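Local atomic coordinates of cellulosomal scaffoldin adaptor protein B (Acetivibrio cellulolyticus, PDB entry 3FNK), a protein that serves as a scaffoldin of the cellulosome, this piece being its second type II cohesin, a module that binds dockerins. Residues 94-99 and 121-126. Numbering follows the deposited sequence.
With EDO (1,2-ethanediol), chain D.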
ATOM      1  N   GLY A  94       0.301 -11.839 -10.283  1.00 39.75           N
ATOM      2  CA  GLY A  94       0.782 -10.493  -9.971  1.00 37.56           C
ATOM      3  C   GLY A  94      -0.216  -9.636  -9.166  1.00 36.43           C
ATOM      4  O   GLY A  94      -0.336  -8.438  -9.405  1.00 36.09           O
ATOM      5  N   ILE A  95      -0.897 -10.239  -8.183  1.00 34.50           N
ATOM      6  CA  ILE A  95      -1.909  -9.528  -7.390  1.00 33.09           C
ATOM      7  C   ILE A  95      -1.588  -9.622  -5.901  1.00 32.10           C
ATOM      8  O   ILE A  95      -1.458 -10.710  -5.362  1.00 31.20           O
ATOM      9  CB  ILE A  95      -3.363 -10.032  -7.675  1.00 33.19           C
ATOM     10  CG1 ILE A  95      -3.822  -9.625  -9.069  1.00 31.92           C
ATOM     11  CG2 ILE A  95      -4.360  -9.394  -6.716  1.00 32.88           C
ATOM     12  CD1 ILE A  95      -4.840 -10.528  -9.631  1.00 33.33           C
ATOM     13  N   LEU A  96      -1.443  -8.469  -5.266  1.00 30.48           N
ATOM     14  CA  LEU A  96      -1.347  -8.369  -3.827  1.00 28.91           C
ATOM     15  C   LEU A  96      -2.567  -7.653  -3.283  1.00 28.26           C
ATOM     16  O   LEU A  96      -3.009  -6.660  -3.859  1.00 28.50           O
ATOM     17  CB  LEU A  96      -0.108  -7.575  -3.393  1.00 29.36           C
ATOM     18  CG  LEU A  96       1.296  -7.974  -3.871  1.00 29.71           C
ATOM     19  CD1 LEU A  96       2.353  -7.097  -3.217  1.00 27.28           C
ATOM     20  CD2 LEU A  96       1.573  -9.427  -3.557  1.00 32.66           C
ATOM     21  N   ASN A  97      -3.082  -8.157  -2.161  1.00 25.83           N
ATOM     22  CA  ASN A  97      -4.155  -7.523  -1.440  1.00 25.12           C
ATOM     23  C   ASN A  97      -3.804  -7.529   0.063  1.00 25.19           C
ATOM     24  O   ASN A  97      -3.638  -8.611   0.687  1.00 23.51           O
ATOM     25  CB  ASN A  97      -5.493  -8.187  -1.772  1.00 24.53           C
ATOM     26  CG  ASN A  97      -6.667  -7.355  -1.342  1.00 27.72           C
ATOM     27  OD1 ASN A  97      -6.967  -7.279  -0.150  1.00 30.23           O
ATOM     28  ND2 ASN A  97      -7.342  -6.716  -2.295  1.00 27.52           N
ATOM     29  N   LEU A  98      -3.672  -6.314   0.611  1.00 23.76           N
ATOM     30  CA  LEU A  98      -3.164  -6.067   1.937  1.00 23.97           C
ATOM     31  C   LEU A  98      -4.169  -5.215   2.701  1.00 23.79           C
ATOM     32  O   LEU A  98      -4.727  -4.237   2.158  1.00 22.89           O
ATOM     33  CB  LEU A  98      -1.894  -5.223   1.870  1.00 24.36           C
ATOM     34  CG  LEU A  98      -0.859  -5.435   0.763  1.00 27.30           C
ATOM     35  CD1 LEU A  98       0.130  -4.286   0.770  1.00 30.64           C
ATOM     36  CD2 LEU A  98      -0.120  -6.733   1.023  1.00 35.00           C
ATOM     37  N   SER A  99      -4.353  -5.553   3.970  1.00 22.19           N
ATOM     38  CA  SER A  99      -5.230  -4.804   4.860  1.00 23.08           C
ATOM     39  C   SER A  99      -4.613  -4.701   6.214  1.00 22.39           C
ATOM     40  O   SER A  99      -4.087  -5.674   6.744  1.00 23.06           O
ATOM     41  CB  SER A  99      -6.572  -5.484   5.035  1.00 21.86           C
ATOM     42  OG  SER A  99      -7.188  -5.716   3.816  1.00 27.38           O
ATOM     43  N   ALA A 121       2.620   0.915   4.674  1.00 27.53           N
ATOM     44  CA  ALA A 121       3.023  -0.411   4.278  1.00 28.25           C
ATOM     45  C   ALA A 121       4.163  -0.352   3.275  1.00 30.05           C
ATOM     46  O   ALA A 121       4.184   0.510   2.339  1.00 30.17           O
ATOM     47  CB  ALA A 121       1.842  -1.144   3.671  1.00 27.32           C
ATOM     48  N   VAL A 122       5.099  -1.279   3.460  1.00 30.34           N
ATOM     49  CA  VAL A 122       6.232  -1.424   2.563  1.00 30.40           C
ATOM     50  C   VAL A 122       6.277  -2.848   2.019  1.00 31.64           C
ATOM     51  O   VAL A 122       6.207  -3.838   2.761  1.00 31.43           O
ATOM     52  CB  VAL A 122       7.566  -1.096   3.244  1.00 30.61           C
ATOM     53  CG1 VAL A 122       8.686  -1.006   2.195  1.00 30.10           C
ATOM     54  CG2 VAL A 122       7.483   0.182   4.035  1.00 29.59           C
ATOM     55  N   VAL A 123       6.355  -2.928   0.701  1.00 31.82           N
ATOM     56  CA  VAL A 123       6.499  -4.157  -0.005  1.00 33.21           C
ATOM     57  C   VAL A 123       7.791  -4.054  -0.832  1.00 34.21           C
ATOM     58  O   VAL A 123       8.216  -2.948  -1.178  1.00 34.83           O
ATOM     59  CB  VAL A 123       5.278  -4.337  -0.887  1.00 33.00           C
ATOM     60  CG1 VAL A 123       5.409  -5.531  -1.772  1.00 36.09           C
ATOM     61  CG2 VAL A 123       4.025  -4.462   0.004  1.00 34.47           C
ATOM     62  N   GLY A 124       8.408  -5.198  -1.140  1.00 34.48           N
ATOM     63  CA  GLY A 124       9.620  -5.263  -1.962  1.00 35.74           C
ATOM     64  C   GLY A 124       9.276  -5.776  -3.344  1.00 37.26           C
ATOM     65  O   GLY A 124       8.359  -6.598  -3.508  1.00 36.82           O
ATOM     66  N   PHE A 125       9.975  -5.266  -4.355  1.00 38.68           N
ATOM     67  CA  PHE A 125       9.820  -5.795  -5.706  1.00 40.33           C
ATOM     68  C   PHE A 125      11.220  -6.082  -6.265  1.00 42.06           C
ATOM     69  O   PHE A 125      12.006  -5.146  -6.502  1.00 42.15           O
ATOM     70  CB  PHE A 125       9.057  -4.813  -6.599  1.00 39.50           C
ATOM     71  CG  PHE A 125       7.559  -4.800  -6.371  1.00 38.04           C
ATOM     72  CD1 PHE A 125       6.941  -3.690  -5.808  1.00 37.24           C
ATOM     73  CD2 PHE A 125       6.771  -5.894  -6.730  1.00 36.37           C
ATOM     74  CE1 PHE A 125       5.550  -3.676  -5.609  1.00 37.99           C
ATOM     75  CE2 PHE A 125       5.397  -5.906  -6.507  1.00 36.98           C
ATOM     76  CZ  PHE A 125       4.777  -4.792  -5.958  1.00 35.25           C
ATOM     77  N   LYS A 126      11.540  -7.367  -6.416  1.00 43.80           N
ATOM     78  CA  LYS A 126      12.822  -7.804  -6.978  1.00 45.30           C
ATOM     79  C   LYS A 126      12.728  -7.894  -8.506  1.00 46.48           C
ATOM     80  O   LYS A 126      11.818  -8.526  -9.056  1.00 46.11           O
ATOM     81  CB  LYS A 126      13.293  -9.141  -6.348  1.00 46.19           C
ATOM     82  CG  LYS A 126      14.279  -9.989  -7.215  1.00 46.10           C
ATOM     83  CD  LYS A 126      14.769 -11.291  -6.518  1.00 46.63           C
ATOM     84  CE  LYS A 126      15.897 -11.028  -5.497  1.00 46.68           C
ATOM     85  NZ  LYS A 126      15.947 -12.001  -4.343  1.00 46.31           N
TER
HETATM   86  C1  EDO D 188      -6.752  -8.903   3.309  1.00 33.42           C
HETATM   87  O1  EDO D 188      -6.337  -7.900   2.371  1.00 29.57           O
HETATM   88  C2  EDO D 188      -7.869  -9.696   2.675  1.00 35.28           C
HETATM   89  O2  EDO D 188      -9.095  -8.998   2.838  1.00 37.70           O
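The Phe125 ring has Val123 CG1 over one face, 4.2 Å above its plane and shifted toward the rim, while Leu96 CD1 comes in obliquely to CZ at 4.3 Å. Tyr48 also meets this ring, with the two planes inclined at about 55°. This is the core between the two sheets of the cohesin β-sandwich: strand 95-99 belongs to one sheet, 121-126 to the other, and they run nearly antiparallel at 155° with their axes 9.9 Å apart. At that spacing side chains alone bridge the gap. Leu96 and Val123 meet tip to tip, CD1 against CG1 at 3.7 Å, and Leu98 repeats the approach on the other branch, its CD1 4.0 Å from Val123 CG2. Val123 therefore divides its two methyls between the leucines: CG1, anti to the backbone N (chi1 174°), serves Leu96, and CG2, anti to the carbonyl carbon, serves Leu98. Ala121 also directs its CB inward, and His89 packs against both leucines. The alternate residues of 95-99 turn to the outer side of their sheet, where the Asn97 amide is gripped at both ends, ND2 by Asn45 OD1 and OD1 by Gln43 NE2. A 1,2-ethanediol, probably from the crystallisation liquor, sits there too, its O1 donating a hydrogen bond to Asn97 OD1 at 2.7 Å.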